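Ceg4 (Legionella pneumophila subsp. pneumophila, PDB 6AOK) is a HAD-like, magnesium-binding phosphotyrosine phosphatase effector that attenuates activation of eukaryotic MAPK pathways, this piece probably being its phosphatase domain. Local coordinates at residues I14-F19 and N149-H154; N160-L165 and R177-K182; A65-K70 and I119-K124; Y192-G197 and S202-D207; E99-K102 and T107-I110. All coordinates share one frame; numbering follows the deposited sequence. Where two conformers were deposited one is given.

Contact 1: I14-F19 and N149-H154; sequences IIFTDF and NSRLNH. With MG (magnesium ion), chain B.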
# COMPACT_ATOMS: atom_id res chain seq x y z
N ILE A 14 1.13 0.58 -13.25
CA ILE A 14 1.62 1.33 -12.10
C ILE A 14 0.45 1.50 -11.15
O ILE A 14 -0.64 1.84 -11.59
CB ILE A 14 2.18 2.70 -12.49
CG1 ILE A 14 3.29 2.51 -13.51
CG2 ILE A 14 2.69 3.49 -11.18
CD1 ILE A 14 3.66 3.80 -14.21
N ILE A 15 0.68 1.24 -9.88
CA ILE A 15 -0.33 1.39 -8.85
C ILE A 15 0.08 2.53 -7.94
O ILE A 15 1.22 2.57 -7.45
CB ILE A 15 -0.50 0.08 -8.06
CG1 ILE A 15 -0.98 -1.03 -8.99
CG2 ILE A 15 -1.49 0.29 -6.90
CD1 ILE A 15 -0.82 -2.35 -8.39
N PHE A 16 -0.85 3.43 -7.67
CA PHE A 16 -0.69 4.40 -6.61
C PHE A 16 -1.81 4.12 -5.65
O PHE A 16 -2.97 4.43 -5.97
CB PHE A 16 -0.79 5.84 -7.13
CG PHE A 16 0.36 6.22 -8.00
CD1 PHE A 16 0.23 6.22 -9.39
CD2 PHE A 16 1.57 6.54 -7.45
CE1 PHE A 16 1.30 6.58 -10.20
CE2 PHE A 16 2.65 6.82 -8.24
CZ PHE A 16 2.51 6.84 -9.62
N THR A 17 -1.48 3.57 -4.47
CA THR A 17 -2.53 3.18 -3.53
C THR A 17 -2.24 3.81 -2.17
O THR A 17 -1.09 3.85 -1.71
CB THR A 17 -2.65 1.65 -3.41
OG1 THR A 17 -3.69 1.34 -2.50
CG2 THR A 17 -1.37 1.06 -2.88
N ASP A 18 -3.28 4.33 -1.55
CA ASP A 18 -3.24 4.68 -0.14
C ASP A 18 -3.02 3.42 0.71
O ASP A 18 -3.18 2.28 0.24
CB ASP A 18 -4.58 5.37 0.22
CG ASP A 18 -4.64 5.81 1.67
OD1 ASP A 18 -3.64 6.41 2.18
OD2 ASP A 18 -5.69 5.56 2.30
N PHE A 19 -2.61 3.61 1.97
CA PHE A 19 -2.48 2.47 2.88
C PHE A 19 -3.66 2.41 3.86
O PHE A 19 -4.53 1.54 3.71
CB PHE A 19 -1.11 2.49 3.61
CG PHE A 19 -0.90 1.30 4.51
CD1 PHE A 19 -0.60 0.05 3.96
CD2 PHE A 19 -1.00 1.43 5.90
CE1 PHE A 19 -0.42 -1.06 4.77
CE2 PHE A 19 -0.83 0.30 6.71
CZ PHE A 19 -0.53 -0.93 6.15
N ASN A 149 3.27 13.11 -8.63
CA ASN A 149 3.82 13.89 -9.73
C ASN A 149 5.31 13.61 -9.88
O ASN A 149 5.81 13.42 -11.00
CB ASN A 149 3.59 15.38 -9.48
CG ASN A 149 4.11 16.23 -10.64
OD1 ASN A 149 3.54 16.20 -11.72
ND2 ASN A 149 5.18 17.00 -10.41
N SER A 150 6.04 13.60 -8.77
CA SER A 150 7.47 13.35 -8.82
C SER A 150 7.77 11.91 -9.24
O SER A 150 8.68 11.65 -10.04
CB SER A 150 8.09 13.65 -7.45
OG SER A 150 8.16 15.04 -7.22
N ARG A 151 7.03 10.96 -8.71
CA ARG A 151 7.25 9.56 -9.06
C ARG A 151 6.98 9.30 -10.55
O ARG A 151 7.76 8.61 -11.23
CB ARG A 151 6.37 8.69 -8.18
CG ARG A 151 6.54 7.22 -8.46
CD ARG A 151 7.96 6.79 -8.07
NE ARG A 151 8.01 5.33 -8.08
CZ ARG A 151 9.03 4.62 -8.53
NH1 ARG A 151 10.06 5.24 -9.08
NH2 ARG A 151 8.99 3.30 -8.43
N LEU A 152 5.90 9.86 -11.10
CA LEU A 152 5.61 9.63 -12.52
C LEU A 152 6.59 10.35 -13.45
O LEU A 152 6.69 10.02 -14.64
CB LEU A 152 4.18 10.05 -12.85
CG LEU A 152 3.05 9.09 -12.47
CD1 LEU A 152 1.68 9.73 -12.80
CD2 LEU A 152 3.23 7.77 -13.23
N ASN A 153 7.30 11.35 -12.93
CA ASN A 153 8.37 11.98 -13.68
C ASN A 153 9.60 11.08 -13.78
O ASN A 153 10.42 11.31 -14.66
CB ASN A 153 8.78 13.32 -13.01
CG ASN A 153 9.73 14.16 -13.89
OD1 ASN A 153 9.47 14.40 -15.07
ND2 ASN A 153 10.87 14.57 -13.30
N HIS A 154 9.75 10.10 -12.88
CA HIS A 154 10.94 9.25 -12.89
C HIS A 154 11.03 8.50 -14.21
O HIS A 154 10.00 8.14 -14.79
CB HIS A 154 10.94 8.25 -11.75
CG HIS A 154 11.07 8.89 -10.41
ND1 HIS A 154 10.70 8.27 -9.24
CD2 HIS A 154 11.53 10.13 -10.06
CE1 HIS A 154 10.89 9.10 -8.23
NE2 HIS A 154 11.42 10.23 -8.70
MG MG B . -6.63 6.32 3.87
O HOH W 1 -5.02 7.18 4.80
O HOH W 2 -6.68 8.14 2.82
O HOH W 3 -7.93 6.99 5.40

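Contact 2: N160-L165 and R177-K182; sequences NRVYIL and RAVKGK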
# COMPACT_ATOMS: atom_id res chain seq x y z
N ASN A 160 0.57 1.03 -19.37
CA ASN A 160 -0.68 0.80 -20.07
C ASN A 160 -1.87 1.04 -19.15
O ASN A 160 -2.95 1.43 -19.60
CB ASN A 160 -0.72 -0.63 -20.65
CG ASN A 160 0.43 -0.89 -21.62
OD1 ASN A 160 1.54 -1.26 -21.23
ND2 ASN A 160 0.16 -0.67 -22.90
N ARG A 161 -1.68 0.90 -17.85
CA ARG A 161 -2.74 1.10 -16.88
C ARG A 161 -2.17 1.70 -15.61
O ARG A 161 -1.13 1.25 -15.14
CB ARG A 161 -3.43 -0.23 -16.57
CG ARG A 161 -4.72 -0.08 -15.81
CD ARG A 161 -5.80 -0.98 -16.44
NE ARG A 161 -5.72 -1.14 -17.89
CZ ARG A 161 -5.91 -0.16 -18.77
NH1 ARG A 161 -6.15 1.06 -18.33
NH2 ARG A 161 -5.84 -0.41 -20.07
N VAL A 162 -2.85 2.71 -15.07
CA VAL A 162 -2.48 3.30 -13.79
C VAL A 162 -3.66 3.13 -12.86
O VAL A 162 -4.76 3.59 -13.18
CB VAL A 162 -2.12 4.80 -13.92
CG1 VAL A 162 -1.74 5.37 -12.53
CG2 VAL A 162 -1.00 5.01 -15.02
N TYR A 163 -3.44 2.46 -11.71
CA TYR A 163 -4.44 2.32 -10.65
C TYR A 163 -4.27 3.43 -9.62
O TYR A 163 -3.13 3.75 -9.23
CB TYR A 163 -4.31 0.99 -9.93
CG TYR A 163 -5.01 -0.10 -10.68
CD1 TYR A 163 -4.44 -0.64 -11.81
CD2 TYR A 163 -6.23 -0.58 -10.27
CE1 TYR A 163 -5.07 -1.63 -12.50
CE2 TYR A 163 -6.87 -1.55 -10.96
CZ TYR A 163 -6.28 -2.09 -12.09
OH TYR A 163 -6.94 -3.09 -12.83
N ILE A 164 -5.39 4.01 -9.18
CA ILE A 164 -5.41 5.00 -8.10
C ILE A 164 -6.46 4.58 -7.09
O ILE A 164 -7.63 4.46 -7.45
CB ILE A 164 -5.73 6.41 -8.61
CG1 ILE A 164 -4.82 6.74 -9.80
CG2 ILE A 164 -5.55 7.41 -7.46
CD1 ILE A 164 -5.33 7.95 -10.67
N LEU A 165 -6.03 4.35 -5.84
CA LEU A 165 -6.94 3.86 -4.81
C LEU A 165 -6.78 4.73 -3.59
O LEU A 165 -5.65 4.89 -3.10
CB LEU A 165 -6.63 2.40 -4.43
CG LEU A 165 -6.76 1.50 -5.65
CD1 LEU A 165 -5.37 1.13 -6.10
CD2 LEU A 165 -7.61 0.27 -5.39
N ARG A 177 -5.26 14.13 -10.26
CA ARG A 177 -4.72 15.33 -10.91
C ARG A 177 -3.28 15.11 -11.40
O ARG A 177 -2.91 15.51 -12.52
CB ARG A 177 -4.76 16.49 -9.91
CG ARG A 177 -4.96 17.86 -10.49
CD ARG A 177 -5.98 18.68 -9.64
NE ARG A 177 -5.72 18.54 -8.20
CZ ARG A 177 -6.68 18.38 -7.28
NH1 ARG A 177 -7.97 18.35 -7.64
NH2 ARG A 177 -6.37 18.25 -6.00
N ALA A 178 -2.45 14.49 -10.56
CA ALA A 178 -1.05 14.23 -10.89
C ALA A 178 -0.93 13.25 -12.05
O ALA A 178 -0.11 13.43 -12.96
CB ALA A 178 -0.32 13.70 -9.64
N VAL A 179 -1.79 12.23 -12.06
CA VAL A 179 -1.73 11.22 -13.11
C VAL A 179 -2.18 11.83 -14.44
O VAL A 179 -1.57 11.58 -15.48
CB VAL A 179 -2.58 10.00 -12.71
CG1 VAL A 179 -2.76 9.05 -13.91
CG2 VAL A 179 -1.92 9.23 -11.56
N LYS A 180 -3.28 12.61 -14.44
CA LYS A 180 -3.70 13.25 -15.68
C LYS A 180 -2.68 14.29 -16.13
O LYS A 180 -2.49 14.47 -17.32
CB LYS A 180 -5.08 13.89 -15.50
CG LYS A 180 -6.22 12.90 -15.35
CD LYS A 180 -7.53 13.67 -15.13
CE LYS A 180 -8.69 12.76 -14.85
NZ LYS A 180 -9.06 11.93 -16.03
N GLY A 181 -2.00 14.94 -15.19
CA GLY A 181 -0.95 15.89 -15.57
C GLY A 181 0.31 15.24 -16.08
O GLY A 181 1.29 15.94 -16.38
N LYS A 182 0.33 13.90 -16.13
CA LYS A 182 1.43 13.19 -16.77
C LYS A 182 0.96 12.47 -18.04
O LYS A 182 1.65 11.57 -18.55
CB LYS A 182 2.07 12.22 -15.79
CG LYS A 182 2.90 12.94 -14.71
CD LYS A 182 4.21 13.55 -15.33
CE LYS A 182 4.82 14.66 -14.44
NZ LYS A 182 4.03 15.95 -14.61

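Contact 3: A65-K70 and I119-K124; sequences ALFEAK and IKAVFK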
# COMPACT_ATOMS: atom_id res chain seq x y z
N ALA A 65 6.82 -8.92 17.29
CA ALA A 65 6.40 -9.51 18.56
C ALA A 65 5.13 -8.86 19.09
O ALA A 65 4.25 -9.55 19.63
CB ALA A 65 7.52 -9.36 19.59
N LEU A 66 5.02 -7.54 18.94
CA LEU A 66 3.81 -6.83 19.37
C LEU A 66 2.60 -7.18 18.50
O LEU A 66 1.47 -7.32 19.02
CB LEU A 66 4.09 -5.33 19.35
CG LEU A 66 5.07 -4.90 20.46
CD1 LEU A 66 5.65 -3.48 20.21
CD2 LEU A 66 4.38 -4.91 21.82
N PHE A 67 2.78 -7.30 17.18
CA PHE A 67 1.69 -7.76 16.34
C PHE A 67 1.25 -9.16 16.74
O PHE A 67 0.05 -9.45 16.86
CB PHE A 67 2.09 -7.76 14.87
CG PHE A 67 1.86 -6.46 14.18
CD1 PHE A 67 2.84 -5.46 14.18
CD2 PHE A 67 0.69 -6.25 13.49
CE1 PHE A 67 2.63 -4.27 13.54
CE2 PHE A 67 0.46 -5.04 12.85
CZ PHE A 67 1.43 -4.05 12.87
N GLU A 68 2.22 -10.06 16.95
CA GLU A 68 1.84 -11.41 17.36
C GLU A 68 1.20 -11.43 18.75
O GLU A 68 0.35 -12.28 19.04
CB GLU A 68 3.07 -12.34 17.32
CG GLU A 68 3.58 -12.62 15.91
CD GLU A 68 4.81 -13.52 15.88
OE1 GLU A 68 5.33 -13.84 16.97
OE2 GLU A 68 5.27 -13.88 14.77
N ALA A 69 1.62 -10.56 19.66
CA ALA A 69 0.98 -10.51 20.98
C ALA A 69 -0.48 -10.07 20.87
O ALA A 69 -1.36 -10.58 21.58
CB ALA A 69 1.72 -9.54 21.90
N LYS A 70 -0.75 -9.17 19.94
CA LYS A 70 -2.09 -8.64 19.76
C LYS A 70 -2.98 -9.61 19.00
O LYS A 70 -4.12 -9.86 19.42
CB LYS A 70 -2.03 -7.29 19.04
CG LYS A 70 -3.41 -6.65 18.93
CD LYS A 70 -3.31 -5.26 18.44
CE LYS A 70 -4.69 -4.59 18.23
NZ LYS A 70 -5.56 -4.57 19.46
N ILE A 119 4.21 0.37 7.70
CA ILE A 119 3.67 -0.37 6.57
C ILE A 119 4.46 -1.67 6.37
O ILE A 119 3.86 -2.74 6.23
CB ILE A 119 3.68 0.52 5.30
CG1 ILE A 119 2.66 1.66 5.48
CG2 ILE A 119 3.42 -0.33 4.08
CD1 ILE A 119 2.87 2.80 4.42
N LYS A 120 5.80 -1.60 6.43
CA LYS A 120 6.60 -2.81 6.25
C LYS A 120 6.36 -3.82 7.37
O LYS A 120 6.40 -5.04 7.14
CB LYS A 120 8.07 -2.45 6.18
CG LYS A 120 8.44 -1.70 4.91
CD LYS A 120 9.97 -1.57 4.99
CE LYS A 120 10.46 -0.57 4.10
NZ LYS A 120 11.97 -0.46 4.37
N ALA A 121 6.13 -3.33 8.60
CA ALA A 121 5.82 -4.26 9.69
C ALA A 121 4.48 -4.95 9.46
O ALA A 121 4.34 -6.13 9.80
CB ALA A 121 5.81 -3.56 11.04
N VAL A 122 3.48 -4.24 8.92
CA VAL A 122 2.19 -4.89 8.65
C VAL A 122 2.35 -5.97 7.59
O VAL A 122 1.82 -7.09 7.73
CB VAL A 122 1.12 -3.86 8.21
CG1 VAL A 122 -0.16 -4.63 7.72
CG2 VAL A 122 0.79 -2.92 9.42
N PHE A 123 2.98 -5.64 6.46
CA PHE A 123 3.23 -6.64 5.41
C PHE A 123 4.01 -7.82 5.97
O PHE A 123 3.70 -8.97 5.69
CB PHE A 123 4.01 -6.01 4.24
CG PHE A 123 3.13 -5.32 3.22
CD1 PHE A 123 2.76 -3.98 3.38
CD2 PHE A 123 2.71 -6.01 2.10
CE1 PHE A 123 1.96 -3.34 2.47
CE2 PHE A 123 1.85 -5.38 1.15
CZ PHE A 123 1.49 -4.06 1.32
N LYS A 124 5.03 -7.54 6.76
CA LYS A 124 5.85 -8.62 7.34
C LYS A 124 5.02 -9.50 8.24
O LYS A 124 5.13 -10.73 8.20
CB LYS A 124 7.01 -8.02 8.13
CG LYS A 124 7.99 -8.99 8.87
CD LYS A 124 8.62 -9.95 7.90
CE LYS A 124 9.24 -9.26 6.68
NZ LYS A 124 9.62 -10.28 5.64

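Contact 4: Y192-G197 and S202-D207; sequences YRKNPG and SQYLED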
# COMPACT_ATOMS: atom_id res chain seq x y z
N TYR A 192 -10.30 4.21 -7.99
CA TYR A 192 -11.27 3.74 -7.03
C TYR A 192 -11.18 4.61 -5.78
O TYR A 192 -10.15 4.64 -5.10
CB TYR A 192 -11.03 2.27 -6.67
CG TYR A 192 -11.04 1.41 -7.88
CD1 TYR A 192 -12.24 0.96 -8.44
CD2 TYR A 192 -9.85 1.09 -8.52
CE1 TYR A 192 -12.27 0.20 -9.56
CE2 TYR A 192 -9.86 0.30 -9.69
CZ TYR A 192 -11.08 -0.13 -10.17
OH TYR A 192 -11.11 -0.88 -11.29
N ARG A 193 -12.27 5.25 -5.47
CA ARG A 193 -12.44 6.06 -4.27
C ARG A 193 -13.57 5.38 -3.52
O ARG A 193 -14.74 5.57 -3.83
CB ARG A 193 -12.82 7.50 -4.64
CG ARG A 193 -12.34 8.54 -3.64
CD ARG A 193 -12.92 8.28 -2.26
NE ARG A 193 -14.37 8.41 -2.23
CZ ARG A 193 -15.13 8.11 -1.19
NH1 ARG A 193 -16.45 8.26 -1.26
NH2 ARG A 193 -14.58 7.65 -0.07
N LYS A 194 -13.21 4.59 -2.51
CA LYS A 194 -14.17 3.80 -1.76
C LYS A 194 -14.00 4.11 -0.28
O LYS A 194 -12.95 4.57 0.16
CB LYS A 194 -13.99 2.29 -2.02
CG LYS A 194 -13.98 1.89 -3.47
CD LYS A 194 -15.26 2.30 -4.10
CE LYS A 194 -15.46 1.61 -5.43
NZ LYS A 194 -16.80 1.95 -6.01
N ASN A 195 -15.04 3.84 0.50
CA ASN A 195 -14.91 3.86 1.96
C ASN A 195 -14.12 2.63 2.45
O ASN A 195 -14.03 1.62 1.73
CB ASN A 195 -16.31 3.92 2.60
CG ASN A 195 -17.06 5.17 2.19
OD1 ASN A 195 -16.48 6.25 2.06
ND2 ASN A 195 -18.35 5.03 1.95
N PRO A 196 -13.52 2.70 3.64
CA PRO A 196 -12.74 1.56 4.16
C PRO A 196 -13.57 0.29 4.17
O PRO A 196 -14.77 0.32 4.43
CB PRO A 196 -12.37 1.99 5.58
CG PRO A 196 -12.26 3.52 5.47
CD PRO A 196 -13.35 3.92 4.46
N GLY A 197 -12.92 -0.83 3.82
CA GLY A 197 -13.61 -2.10 3.70
C GLY A 197 -14.37 -2.31 2.41
O GLY A 197 -14.86 -3.42 2.18
N SER A 202 -10.34 -8.34 -4.72
CA SER A 202 -10.28 -9.55 -5.53
C SER A 202 -10.61 -9.25 -6.99
O SER A 202 -10.10 -9.93 -7.91
CB SER A 202 -11.20 -10.63 -4.97
OG SER A 202 -12.54 -10.22 -5.12
N GLN A 203 -11.43 -8.23 -7.23
CA GLN A 203 -11.68 -7.81 -8.61
C GLN A 203 -10.44 -7.16 -9.22
O GLN A 203 -10.14 -7.39 -10.40
CB GLN A 203 -12.85 -6.85 -8.66
CG GLN A 203 -13.18 -6.38 -10.08
CD GLN A 203 -13.68 -7.52 -10.99
OE1 GLN A 203 -13.11 -7.81 -12.05
NE2 GLN A 203 -14.76 -8.18 -10.56
N TYR A 204 -9.72 -6.33 -8.45
CA TYR A 204 -8.52 -5.67 -9.01
C TYR A 204 -7.46 -6.71 -9.32
O TYR A 204 -6.77 -6.59 -10.33
CB TYR A 204 -7.95 -4.61 -8.06
CG TYR A 204 -9.00 -3.72 -7.42
CD1 TYR A 204 -10.17 -3.40 -8.09
CD2 TYR A 204 -8.82 -3.23 -6.16
CE1 TYR A 204 -11.15 -2.63 -7.48
CE2 TYR A 204 -9.77 -2.43 -5.56
CZ TYR A 204 -10.93 -2.15 -6.19
OH TYR A 204 -11.89 -1.39 -5.56
N LEU A 205 -7.34 -7.74 -8.49
CA LEU A 205 -6.46 -8.88 -8.77
C LEU A 205 -6.81 -9.57 -10.09
O LEU A 205 -5.92 -9.88 -10.91
CB LEU A 205 -6.57 -9.90 -7.64
CG LEU A 205 -5.82 -11.23 -7.88
CD1 LEU A 205 -4.39 -10.86 -7.99
CD2 LEU A 205 -6.03 -12.17 -6.72
N GLU A 206 -8.09 -9.88 -10.29
CA GLU A 206 -8.52 -10.50 -11.54
C GLU A 206 -8.23 -9.59 -12.73
O GLU A 206 -7.73 -10.04 -13.76
CB GLU A 206 -10.01 -10.83 -11.47
CG GLU A 206 -10.68 -10.87 -12.84
CD GLU A 206 -12.13 -11.40 -12.85
OE1 GLU A 206 -12.97 -10.77 -13.53
OE2 GLU A 206 -12.42 -12.42 -12.19
N ASP A 207 -8.50 -8.29 -12.58
CA ASP A 207 -8.26 -7.37 -13.68
C ASP A 207 -6.77 -7.23 -13.98
O ASP A 207 -6.40 -7.13 -15.15
CB ASP A 207 -8.87 -6.01 -13.39
CG ASP A 207 -10.39 -6.06 -13.34
OD1 ASP A 207 -10.96 -7.10 -13.77
OD2 ASP A 207 -11.01 -5.08 -12.87
O HOH W 4 -9.53 -3.10 -12.18

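Contact 5: E99-K102 and T107-I110; sequences EVLK and TVNI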
# COMPACT_ATOMS: atom_id res chain seq x y z
N GLU A 99 0.27 -11.14 -5.58
CA GLU A 99 0.35 -11.19 -7.03
C GLU A 99 1.19 -10.03 -7.59
O GLU A 99 2.07 -10.23 -8.43
CB GLU A 99 -1.05 -11.16 -7.62
CG GLU A 99 -1.02 -11.10 -9.11
CD GLU A 99 -0.67 -12.44 -9.70
OE1 GLU A 99 -0.99 -13.50 -9.09
OE2 GLU A 99 -0.08 -12.44 -10.79
N VAL A 100 0.94 -8.81 -7.13
CA VAL A 100 1.59 -7.72 -7.84
C VAL A 100 3.04 -7.53 -7.40
O VAL A 100 3.85 -6.99 -8.17
CB VAL A 100 0.81 -6.40 -7.70
CG1 VAL A 100 -0.57 -6.52 -8.42
CG2 VAL A 100 0.64 -5.99 -6.22
N LEU A 101 3.40 -7.95 -6.18
CA LEU A 101 4.77 -7.77 -5.76
C LEU A 101 5.68 -8.85 -6.30
O LEU A 101 6.88 -8.79 -6.05
CB LEU A 101 4.88 -7.75 -4.24
CG LEU A 101 4.21 -6.55 -3.59
CD1 LEU A 101 4.18 -6.65 -2.01
CD2 LEU A 101 4.91 -5.24 -4.07
N LYS A 102 5.14 -9.87 -6.99
CA LYS A 102 5.97 -10.83 -7.69
C LYS A 102 6.02 -10.56 -9.18
O LYS A 102 6.68 -11.30 -9.91
CB LYS A 102 5.47 -12.24 -7.43
CG LYS A 102 5.42 -12.60 -5.92
CD LYS A 102 4.39 -13.72 -5.60
CE LYS A 102 4.64 -14.39 -4.25
NZ LYS A 102 5.37 -15.68 -4.43
N THR A 107 4.40 -1.89 -11.01
CA THR A 107 5.08 -1.06 -10.02
C THR A 107 4.09 -0.63 -8.95
O THR A 107 3.07 -0.02 -9.25
CB THR A 107 5.73 0.15 -10.68
OG1 THR A 107 6.68 -0.31 -11.65
CG2 THR A 107 6.44 1.00 -9.63
N VAL A 108 4.39 -0.96 -7.69
CA VAL A 108 3.49 -0.72 -6.58
C VAL A 108 4.02 0.45 -5.76
O VAL A 108 5.07 0.33 -5.11
CB VAL A 108 3.33 -1.95 -5.70
CG1 VAL A 108 2.28 -1.69 -4.68
CG2 VAL A 108 2.91 -3.11 -6.57
N ASN A 109 3.30 1.57 -5.78
CA ASN A 109 3.63 2.74 -4.98
C ASN A 109 2.54 2.89 -3.94
O ASN A 109 1.37 3.09 -4.28
CB ASN A 109 3.67 4.01 -5.81
CG ASN A 109 4.64 3.91 -6.98
OD1 ASN A 109 5.88 4.02 -6.79
ND2 ASN A 109 4.12 3.71 -8.21
N ILE A 110 2.93 2.92 -2.69
CA ILE A 110 2.02 3.27 -1.61
C ILE A 110 2.28 4.73 -1.23
O ILE A 110 3.42 5.11 -0.96
CB ILE A 110 2.23 2.35 -0.40
CG1 ILE A 110 1.94 0.90 -0.80
CG2 ILE A 110 1.30 2.84 0.77
CD1 ILE A 110 2.23 -0.12 0.34

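Contact 1: I14-F19 and N149-H154
Asp-18 OD2, two residues beyond the Phe-16 that packs on Leu-152, is gripped by the magnesium ion at 2.0 Å and hydrogen-bonded to Thr-22. Its other oxygen, OD1, accepts a bond from the metal-bound water 1 and pairs with Lys-144; the backbone O of Asp-20, Asp-167 OD1 and two more waters fill out the metal shell. Behind this carboxylate, Ile-14 and Phe-16 meet residues 149-154 through apolar atoms. The ring of Phe-16 points its far rim at the helix: CZ meets Leu-152 CG at 3.7 Å, obliquely, while CE2 has Arg-151 CG at its edge, 3.9 Å away. Ile-14 CD1 adds a looser touch on Leu-152 CD2 at 4.1 Å. Arg-151 starts out with CG turned away from its backbone N (chi1 -179°) and bends at chi2 (66°), which lays its methylenes by the ring and carries the guanidinium past it. There NE bonds Asn-109 OD1, and NH1 gives a fairly straight bond (163°) to His-154 ND1, in the plane of both groups. The chemistry is thus divided: oily residues fix the strand's flank, while the carboxylate at its end is positioned for the metal, consistent with the DxDx(T/V) motif of HAD phosphatases (Asp-18, Asp-20, Thr-22).

Contact 2: N160-L165 and R177-K182
Val-179 enters the contact against Ile-164 with its branch carbon and then with a methyl. Its CB lies 4.0 Å from Ile-164 CD1. From there CG1, trans to the backbone N (chi1 169°), runs alongside Val-162 and comes within 4.1 Å of Val-162 CG1. The other methyl, CG2, settles into the notch between the two strand residues: Ile-164 CD1 is 3.7 Å away and Val-162 CG1 4.0 Å. The two pairs differ in manner. Ile-164 and Val-179 reach for each other end to end, the long CG1-CD1 arm of the isoleucine bridging from strand to helix, whereas the valines slip past one another in opposite directions. Residues branched at CB suit both places, for they are compact beside the backbone and present methyls on a face from which water is excluded. Beyond Val-179 the helix winds out: Gly-181 N still bonds Arg-177 O at 2.9 Å, and Lys-182 N bonds Val-179 O. The ammonium of Lys-182 folds back over Gly-181 O, well above the carbonyl plane, and is also held by Asn-149. In the fold, this is the strand-to-helix packing of the beta-alpha-beta unit formed by strand 161-165, helix 169-180 and strand 189-192. Leu-152 of helix 144-153 and Tyr-184 also touch Val-179, while Tyr-163 turns from this face toward helix 201-211.

Contact 3: A65-K70 and I119-K124
Phe-67 and Val-122 form the tight half of this helix-helix contact, Phe-67 and Ala-121 the slack half. The phenyl ring reaches out from helix 60-71 and sets its far end against a single methyl: Val-122 CG2 is 3.7 Å from Phe-67 CZ and 4.0 Å from CE2. With CG1 anti to the backbone N (chi1 171°), CG2 falls anti to the carbonyl carbon and swings toward the ring, although the CB bond itself does not aim at the partner helix. On the other side of the ring tip, Ala-121 CB does point across, yet stays 4.1 Å from Phe-67 CE1. At Ala-121 the contact runs out to partly exposed surface; the CA atoms of Phe-67 and Val-122 are 8.2 Å apart, a closeness consistent with the small residue there. A large flat residue suits the buried side, because one ring spans the gap and serves several neighbours: Phe-36 meets it edge-to-face and Tyr-125 also lies against it. Helix 116-125 follows strand 106-111, an inner strand of the sheet, whereas helix 60-71 belongs to the long insertion between strands 13-17 and 106-111, where C1-type HAD phosphatases carry their cap; the packing is consistent with a cap-to-core joint.

Contact 4: Y192-G197 and S202-D207
Similar first torsions bring Tyr-192 and Tyr-204 together: each ring swings trans to its own carbonyl carbon (chi1 -56° and -44°), and the two side chains slide past one another in opposite directions. The result is a face-to-face stack, tilted by 30°, with ring centroids 4.3 Å apart. Tyr-204 CE1 sits over the centre of the Tyr-192 ring, 3.7 Å from CZ, and the Tyr-204 hydroxyl lies 3.7 Å from Tyr-192 CG. Tyrosine suits both places, since the flat ring fills the gap and the phenol oxygen still finds polar company. Tyr-204 OH is hydrogen-bonded to the backbone N of Glu-200; Tyr-192 OH is 2.9 Å from water 4, which donates a short bond of 2.6 Å to Asp-207 OD2 and so bridges the two residues. At the margin, Lys-194 CG stays a loose 4.4 Å from Tyr-204 OH; the lysine side chain is about 6 Å from that of the magnesium ligand Asp-167, so this loop borders the metal site. Tyr-192 ends strand 189-192, the edge of the sheet, and leans on Tyr-163 and Leu-165 of the next strand; Tyr-204 projects from helix 201-211 and is also packed by Phe-96 of helix 91-100.

Contact 5: E99-K102 and T107-I110
Leu-101 and Val-108 bring their CA atoms within 7.2 Å where helix 91-100, running out through a weak bond from Lys-102 N to Glu-99 O (3.4 Å), gives way to the short link into strand 106-111. The contact is made by three buried apolar side chains and centres on one methyl. Val-108 CG2, trans to the carbonyl carbon of its residue, projects from the sheet between two partners: Val-100 CG2 at 3.7 Å and Leu-101 CD2 at 3.8 Å. Behind it, Val-108 CB still feels Leu-101 CD2 at 4.0 Å, so the leucine methyl meets the branch carbon as well as the methyl. Val-100 aims directly at the strand; its CG1 is anti to the carbonyl carbon (chi1 -66°), which leaves CG2, the touching methyl, between the backbone N and the carbonyl carbon. Leu-101 begins less directly, and only its longer chain carries a methyl back to the valine. Both cross Val-108 at about a right angle. Short, branched valines thus fill the near space, and the leucine, with one more carbon of reach, closes the side toward Leu-136 of the neighbouring strand. The adjoining strand residue behaves differently: Asn-109 uses its ND2 to hold the carbonyl O of Ile-15. A helix laid on a parallel sheet and leading back into it is the recurring unit of the Rossmann-like HAD core; here strand 13-17, helix 91-100 and strand 106-111 make a beta-alpha-beta crossover with a long insertion.

The parallel sheet unites contacts 1, 2 and 5: strand 13-17 lies between strands 106-111 and 161-165, with bonds from Phe-16 N to Tyr-163 O (2.8 Å) and from Ile-15 N to Thr-107 O (2.8 Å). Contacts 1 and 2 have centres about 8 Å apart, contacts 1 and 5 about 11 Å. Contact 4 joins contact 2 through Ile-164 O and Tyr-192 N (2.7 Å). Contact 3 lies across the chain's centre from contacts 1 and 2, yet Phe-19 packs on Ile-119 and Val-122. The magnesium, on Asp-18, is about 10 Å from Lys-194, 11 Å from Ile-164 and 13 Å from Val-122, measured to the side chains.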